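Local coordinates for phage terminase large subunit (PDB 7KS4), which probably acts as the ATP-driven motor that packages viral DNA into empty capsids and as the nuclease that cuts it, here represented by its ATPase domain, at residues L153-W164 / L188-L196. Numbering follows the deposited sequence.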
ATOM      1  N   LEU A 153      -2.163   0.771   4.220  1.00 30.02           N
ATOM      2  CA  LEU A 153      -2.695  -0.227   5.141  1.00 32.14           C
ATOM      3  C   LEU A 153      -2.518  -1.582   4.477  1.00 32.18           C
ATOM      4  O   LEU A 153      -3.133  -1.853   3.440  1.00 32.38           O
ATOM      5  CB  LEU A 153      -4.164   0.021   5.482  1.00 32.22           C
ATOM      6  CG  LEU A 153      -4.446   1.045   6.580  1.00 34.13           C
ATOM      7  CD1 LEU A 153      -4.108   2.441   6.119  1.00 34.73           C
ATOM      8  CD2 LEU A 153      -5.904   0.963   7.024  1.00 34.69           C
ATOM      9  N   ASP A 154      -1.673  -2.418   5.067  1.00 32.94           N
ATOM     10  CA  ASP A 154      -1.411  -3.758   4.562  1.00 34.38           C
ATOM     11  C   ASP A 154      -2.242  -4.757   5.355  1.00 33.40           C
ATOM     12  O   ASP A 154      -2.401  -4.616   6.570  1.00 32.35           O
ATOM     13  CB  ASP A 154       0.075  -4.094   4.669  1.00 37.79           C
ATOM     14  CG  ASP A 154       0.449  -5.353   3.909  1.00 40.70           C
ATOM     15  OD1 ASP A 154      -0.257  -5.713   2.946  1.00 40.18           O
ATOM     16  OD2 ASP A 154       1.462  -5.973   4.275  1.00 44.21           O
ATOM     17  N   GLU A 155      -2.778  -5.758   4.663  1.00 35.57           N
ATOM     18  CA  GLU A 155      -3.777  -6.668   5.235  1.00 38.22           C
ATOM     19  C   GLU A 155      -4.809  -5.889   6.048  1.00 35.46           C
ATOM     20  O   GLU A 155      -5.117  -6.193   7.208  1.00 36.41           O
ATOM     21  CB  GLU A 155      -3.116  -7.768   6.059  1.00 43.57           C
ATOM     22  CG  GLU A 155      -2.704  -8.974   5.203  1.00 47.80           C
ATOM     23  CD  GLU A 155      -3.884  -9.573   4.433  1.00 47.59           C
ATOM     24  OE1 GLU A 155      -4.806 -10.131   5.069  1.00 51.34           O
ATOM     25  OE2 GLU A 155      -3.906  -9.455   3.191  1.00 46.75           O
ATOM     26  N   ALA A 156      -5.367  -4.875   5.388  1.00 31.26           N
ATOM     27  CA  ALA A 156      -6.290  -3.950   6.033  1.00 29.64           C
ATOM     28  C   ALA A 156      -7.523  -4.645   6.596  1.00 31.31           C
ATOM     29  O   ALA A 156      -8.065  -4.207   7.616  1.00 30.90           O
ATOM     30  CB  ALA A 156      -6.714  -2.880   5.032  1.00 28.03           C
ATOM     31  N   ALA A 157      -8.007  -5.703   5.941  1.00 33.72           N
ATOM     32  CA  ALA A 157      -9.222  -6.354   6.421  1.00 35.64           C
ATOM     33  C   ALA A 157      -9.026  -6.982   7.793  1.00 37.51           C
ATOM     34  O   ALA A 157     -10.013  -7.291   8.472  1.00 38.15           O
ATOM     35  CB  ALA A 157      -9.695  -7.410   5.421  1.00 35.84           C
ATOM     36  N   MET A 158      -7.778  -7.173   8.214  1.00 37.18           N
ATOM     37  CA  MET A 158      -7.462  -7.670   9.543  1.00 40.69           C
ATOM     38  C   MET A 158      -7.157  -6.553  10.535  1.00 39.21           C
ATOM     39  O   MET A 158      -6.887  -6.842  11.705  1.00 40.07           O
ATOM     40  CB  MET A 158      -6.275  -8.637   9.462  1.00 46.29           C
ATOM     41  CG  MET A 158      -6.625  -9.970   8.826  1.00 51.55           C
ATOM     42  SD  MET A 158      -7.778 -10.925   9.841  1.00 57.54           S
ATOM     43  CE  MET A 158      -6.699 -11.490  11.155  1.00 61.55           C
ATOM     44  N   ILE A 159      -7.204  -5.299  10.111  1.00 36.68           N
ATOM     45  CA  ILE A 159      -6.971  -4.156  10.988  1.00 37.10           C
ATOM     46  C   ILE A 159      -8.327  -3.661  11.493  1.00 36.01           C
ATOM     47  O   ILE A 159      -9.230  -3.457  10.675  1.00 34.71           O
ATOM     48  CB  ILE A 159      -6.218  -3.030  10.257  1.00 36.70           C
ATOM     49  CG1 ILE A 159      -4.806  -3.500   9.875  1.00 38.21           C
ATOM     50  CG2 ILE A 159      -6.140  -1.772  11.119  1.00 35.94           C
ATOM     51  CD1 ILE A 159      -4.039  -2.525   9.005  1.00 37.94           C
ATOM     52  N   PRO A 160      -8.506  -3.456  12.795  1.00 37.92           N
ATOM     53  CA  PRO A 160      -9.799  -2.950  13.282  1.00 37.85           C
ATOM     54  C   PRO A 160     -10.140  -1.602  12.662  1.00 36.00           C
ATOM     55  O   PRO A 160      -9.285  -0.723  12.534  1.00 34.67           O
ATOM     56  CB  PRO A 160      -9.590  -2.837  14.797  1.00 40.05           C
ATOM     57  CG  PRO A 160      -8.473  -3.775  15.106  1.00 41.29           C
ATOM     58  CD  PRO A 160      -7.576  -3.744  13.901  1.00 40.14           C
ATOM     59  N   PHE A 161     -11.415  -1.438  12.286  1.00 35.32           N
ATOM     60  CA  PHE A 161     -11.847  -0.180  11.681  1.00 34.35           C
ATOM     61  C   PHE A 161     -11.447   1.018  12.527  1.00 35.71           C
ATOM     62  O   PHE A 161     -11.143   2.089  11.986  1.00 35.08           O
ATOM     63  CB  PHE A 161     -13.364  -0.168  11.479  1.00 33.41           C
ATOM     64  CG  PHE A 161     -13.864   1.085  10.824  1.00 32.57           C
ATOM     65  CD1 PHE A 161     -13.468   1.408   9.538  1.00 31.06           C
ATOM     66  CD2 PHE A 161     -14.711   1.949  11.498  1.00 33.60           C
ATOM     67  CE1 PHE A 161     -13.910   2.562   8.927  1.00 30.61           C
ATOM     68  CE2 PHE A 161     -15.164   3.104  10.891  1.00 32.54           C
ATOM     69  CZ  PHE A 161     -14.759   3.412   9.601  1.00 29.68           C
ATOM     70  N   SER A 162     -11.438   0.856  13.852  1.00 39.19           N
ATOM     71  CA  SER A 162     -11.143   1.969  14.746  1.00 42.73           C
ATOM     72  C   SER A 162      -9.757   2.545  14.486  1.00 43.93           C
ATOM     73  O   SER A 162      -9.549   3.758  14.611  1.00 45.18           O
ATOM     74  CB  SER A 162     -11.261   1.515  16.200  1.00 46.18           C
ATOM     75  OG  SER A 162     -10.393   0.429  16.465  1.00 48.00           O
ATOM     76  N   VAL A 163      -8.788   1.695  14.147  1.00 44.00           N
ATOM     77  CA  VAL A 163      -7.469   2.208  13.787  1.00 44.81           C
ATOM     78  C   VAL A 163      -7.593   3.190  12.629  1.00 42.90           C
ATOM     79  O   VAL A 163      -7.009   4.280  12.654  1.00 41.73           O
ATOM     80  CB  VAL A 163      -6.509   1.046  13.462  1.00 46.70           C
ATOM     81  CG1 VAL A 163      -5.131   1.573  13.077  1.00 48.41           C
ATOM     82  CG2 VAL A 163      -6.387   0.104  14.661  1.00 49.17           C
ATOM     83  N   TRP A 164      -8.385   2.840  11.614  1.00 41.46           N
ATOM     84  CA  TRP A 164      -8.601   3.760  10.503  1.00 39.18           C
ATOM     85  C   TRP A 164      -9.364   5.001  10.959  1.00 40.26           C
ATOM     86  O   TRP A 164      -8.882   6.131  10.818  1.00 41.46           O
ATOM     87  CB  TRP A 164      -9.354   3.059   9.366  1.00 37.01           C
ATOM     88  CG  TRP A 164      -9.824   4.040   8.340  1.00 35.87           C
ATOM     89  CD1 TRP A 164     -11.073   4.574   8.233  1.00 35.38           C
ATOM     90  CD2 TRP A 164      -9.039   4.643   7.304  1.00 35.56           C
ATOM     91  NE1 TRP A 164     -11.120   5.462   7.190  1.00 35.86           N
ATOM     92  CE2 TRP A 164      -9.883   5.523   6.602  1.00 35.18           C
ATOM     93  CE3 TRP A 164      -7.703   4.526   6.902  1.00 34.81           C
ATOM     94  CZ2 TRP A 164      -9.441   6.276   5.520  1.00 35.12           C
ATOM     95  CZ3 TRP A 164      -7.267   5.271   5.831  1.00 34.93           C
ATOM     96  CH2 TRP A 164      -8.132   6.136   5.147  1.00 34.85           C
ATOM     97  N   LEU A 188     -17.417  -9.585   5.352  1.00 36.13           N
ATOM     98  CA  LEU A 188     -18.150  -8.348   5.094  1.00 35.84           C
ATOM     99  C   LEU A 188     -17.947  -7.403   6.275  1.00 34.08           C
ATOM    100  O   LEU A 188     -18.811  -7.227   7.139  1.00 33.34           O
ATOM    101  CB  LEU A 188     -19.620  -8.649   4.844  1.00 37.79           C
ATOM    102  CG  LEU A 188     -19.853  -9.711   3.769  1.00 40.34           C
ATOM    103  CD1 LEU A 188     -21.335  -9.983   3.624  1.00 42.58           C
ATOM    104  CD2 LEU A 188     -19.254  -9.288   2.428  1.00 40.72           C
ATOM    105  N   ASN A 189     -16.766  -6.784   6.295  1.00 31.49           N
ATOM    106  CA  ASN A 189     -16.394  -5.825   7.324  1.00 32.21           C
ATOM    107  C   ASN A 189     -16.067  -4.481   6.685  1.00 32.23           C
ATOM    108  O   ASN A 189     -16.459  -4.228   5.542  1.00 32.58           O
ATOM    109  CB  ASN A 189     -15.215  -6.353   8.143  1.00 32.87           C
ATOM    110  CG  ASN A 189     -13.940  -6.490   7.327  1.00 33.01           C
ATOM    111  OD1 ASN A 189     -13.884  -6.139   6.146  1.00 31.26           O
ATOM    112  ND2 ASN A 189     -12.909  -7.026   7.961  1.00 34.27           N
ATOM    113  N   TRP A 190     -15.365  -3.605   7.407  1.00 31.63           N
ATOM    114  CA  TRP A 190     -15.140  -2.259   6.894  1.00 30.86           C
ATOM    115  C   TRP A 190     -14.378  -2.269   5.573  1.00 30.66           C
ATOM    116  O   TRP A 190     -14.608  -1.404   4.724  1.00 30.98           O
ATOM    117  CB  TRP A 190     -14.401  -1.409   7.933  1.00 31.86           C
ATOM    118  CG  TRP A 190     -12.936  -1.691   8.035  1.00 31.46           C
ATOM    119  CD1 TRP A 190     -12.339  -2.665   8.780  1.00 32.24           C
ATOM    120  CD2 TRP A 190     -11.884  -0.981   7.380  1.00 30.40           C
ATOM    121  NE1 TRP A 190     -10.973  -2.604   8.630  1.00 32.20           N
ATOM    122  CE2 TRP A 190     -10.667  -1.576   7.778  1.00 32.36           C
ATOM    123  CE3 TRP A 190     -11.848   0.102   6.500  1.00 30.18           C
ATOM    124  CZ2 TRP A 190      -9.428  -1.128   7.319  1.00 32.10           C
ATOM    125  CZ3 TRP A 190     -10.613   0.553   6.048  1.00 32.33           C
ATOM    126  CH2 TRP A 190      -9.421  -0.062   6.460  1.00 32.39           C
ATOM    127  N   PHE A 191     -13.476  -3.238   5.374  1.00 30.02           N
ATOM    128  CA  PHE A 191     -12.711  -3.285   4.130  1.00 29.19           C
ATOM    129  C   PHE A 191     -13.620  -3.562   2.942  1.00 29.90           C
ATOM    130  O   PHE A 191     -13.420  -3.009   1.854  1.00 29.59           O
ATOM    131  CB  PHE A 191     -11.616  -4.343   4.234  1.00 29.55           C
ATOM    132  CG  PHE A 191     -10.822  -4.529   2.974  1.00 30.24           C
ATOM    133  CD1 PHE A 191      -9.819  -3.639   2.636  1.00 30.23           C
ATOM    134  CD2 PHE A 191     -11.064  -5.611   2.141  1.00 30.79           C
ATOM    135  CE1 PHE A 191      -9.083  -3.809   1.480  1.00 30.91           C
ATOM    136  CE2 PHE A 191     -10.324  -5.790   0.980  1.00 31.89           C
ATOM    137  CZ  PHE A 191      -9.330  -4.889   0.651  1.00 32.01           C
ATOM    138  N   TYR A 192     -14.629  -4.415   3.140  1.00 31.04           N
ATOM    139  CA  TYR A 192     -15.633  -4.648   2.107  1.00 30.45           C
ATOM    140  C   TYR A 192     -16.385  -3.367   1.767  1.00 30.52           C
ATOM    141  O   TYR A 192     -16.621  -3.066   0.591  1.00 29.38           O
ATOM    142  CB  TYR A 192     -16.602  -5.729   2.585  1.00 31.64           C
ATOM    143  CG  TYR A 192     -17.894  -5.779   1.816  1.00 33.02           C
ATOM    144  CD1 TYR A 192     -17.920  -6.177   0.481  1.00 34.01           C
ATOM    145  CD2 TYR A 192     -19.096  -5.436   2.424  1.00 34.00           C
ATOM    146  CE1 TYR A 192     -19.115  -6.224  -0.229  1.00 35.54           C
ATOM    147  CE2 TYR A 192     -20.289  -5.479   1.729  1.00 35.42           C
ATOM    148  CZ  TYR A 192     -20.296  -5.878   0.407  1.00 36.49           C
ATOM    149  OH  TYR A 192     -21.490  -5.917  -0.276  1.00 37.19           O
ATOM    150  N   GLU A 193     -16.784  -2.609   2.788  1.00 31.92           N
ATOM    151  CA  GLU A 193     -17.494  -1.358   2.550  1.00 33.77           C
ATOM    152  C   GLU A 193     -16.644  -0.393   1.739  1.00 31.83           C
ATOM    153  O   GLU A 193     -17.117   0.191   0.756  1.00 32.60           O
ATOM    154  CB  GLU A 193     -17.893  -0.732   3.879  1.00 35.71           C
ATOM    155  CG  GLU A 193     -18.762  -1.647   4.692  1.00 40.04           C
ATOM    156  CD  GLU A 193     -19.003  -1.155   6.086  1.00 43.02           C
ATOM    157  OE1 GLU A 193     -18.318  -0.202   6.531  1.00 43.87           O
ATOM    158  OE2 GLU A 193     -19.893  -1.737   6.733  1.00 45.94           O
ATOM    159  N   PHE A 194     -15.387  -0.203   2.147  1.00 28.65           N
ATOM    160  CA  PHE A 194     -14.507   0.720   1.436  1.00 28.03           C
ATOM    161  C   PHE A 194     -14.245   0.239   0.023  1.00 29.24           C
ATOM    162  O   PHE A 194     -14.185   1.045  -0.915  1.00 29.19           O
ATOM    163  CB  PHE A 194     -13.194   0.888   2.197  1.00 28.52           C
ATOM    164  CG  PHE A 194     -13.224   1.992   3.212  1.00 31.47           C
ATOM    165  CD1 PHE A 194     -14.331   2.169   4.027  1.00 32.22           C
ATOM    166  CD2 PHE A 194     -12.147   2.849   3.359  1.00 33.92           C
ATOM    167  CE1 PHE A 194     -14.367   3.183   4.962  1.00 35.03           C
ATOM    168  CE2 PHE A 194     -12.177   3.869   4.297  1.00 34.63           C
ATOM    169  CZ  PHE A 194     -13.288   4.034   5.101  1.00 35.45           C
ATOM    170  N   PHE A 195     -14.080  -1.073  -0.150  1.00 28.94           N
ATOM    171  CA  PHE A 195     -13.920  -1.621  -1.492  1.00 27.98           C
ATOM    172  C   PHE A 195     -15.094  -1.226  -2.377  1.00 29.66           C
ATOM    173  O   PHE A 195     -14.913  -0.742  -3.500  1.00 28.24           O
ATOM    174  CB  PHE A 195     -13.787  -3.139  -1.428  1.00 29.03           C
ATOM    175  CG  PHE A 195     -13.713  -3.781  -2.776  1.00 30.59           C
ATOM    176  CD1 PHE A 195     -12.500  -3.925  -3.420  1.00 30.91           C
ATOM    177  CD2 PHE A 195     -14.861  -4.202  -3.420  1.00 32.09           C
ATOM    178  CE1 PHE A 195     -12.431  -4.507  -4.672  1.00 32.09           C
ATOM    179  CE2 PHE A 195     -14.796  -4.778  -4.670  1.00 33.55           C
ATOM    180  CZ  PHE A 195     -13.577  -4.926  -5.296  1.00 33.37           C
ATOM    181  N   LEU A 196     -16.313  -1.420  -1.879  1.00 31.36           N
ATOM    182  CA  LEU A 196     -17.489  -1.156  -2.698  1.00 33.31           C
ATOM    183  C   LEU A 196     -17.600   0.319  -3.064  1.00 32.92           C
ATOM    184  O   LEU A 196     -18.109   0.654  -4.139  1.00 34.01           O
ATOM    185  CB  LEU A 196     -18.739  -1.622  -1.954  1.00 34.35           C
ATOM    186  CG  LEU A 196     -19.864  -2.235  -2.781  1.00 36.97           C
ATOM    187  CD1 LEU A 196     -19.390  -3.465  -3.533  1.00 38.26           C
ATOM    188  CD2 LEU A 196     -21.048  -2.586  -1.879  1.00 38.47           C
TER
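Trp190 NE1 donates to Ile159 O at 2.8 Å. NE1 lies nearly on the line of the Ile159 C=O bond, and the oxygen sits 24° out of the indole plane. The Asn189 side chain works in two directions. Its ND2 gives a weak bond to Ala157 O (3.0 Å), while OD1 accepts weakly from Phe191 N and makes Asn189 the N-cap.

Segment 153-164 carries the end of the predicted Walker B motif of this P-loop ATPase fold. Asp154 is a magnesium ligand in another structure of the protein, and Glu155 is the predicted catalytic glutamate. The contact packs the 3-10 turn 156-158 and the start of helix 161-175 against helix 190-197.

The Trp190 indole makes most of the apolar contacts. Leu153 CD2 meets its edge at CH2 (3.7 Å). Phe161 CA sits over a face in a CH-pi contact, 4.0 Å from the five-membered ring centroid. With CG anti to the backbone N (chi1 -178°), the Phe161 ring brings CD1 against Trp190 CB. Phe194 turns an edge to the Trp164 face, offset, with planes at 86°. Ala157 CB touches Phe191 CB at 3.8 Å. The Phe191 side chain is about 7 Å from that of Lys48.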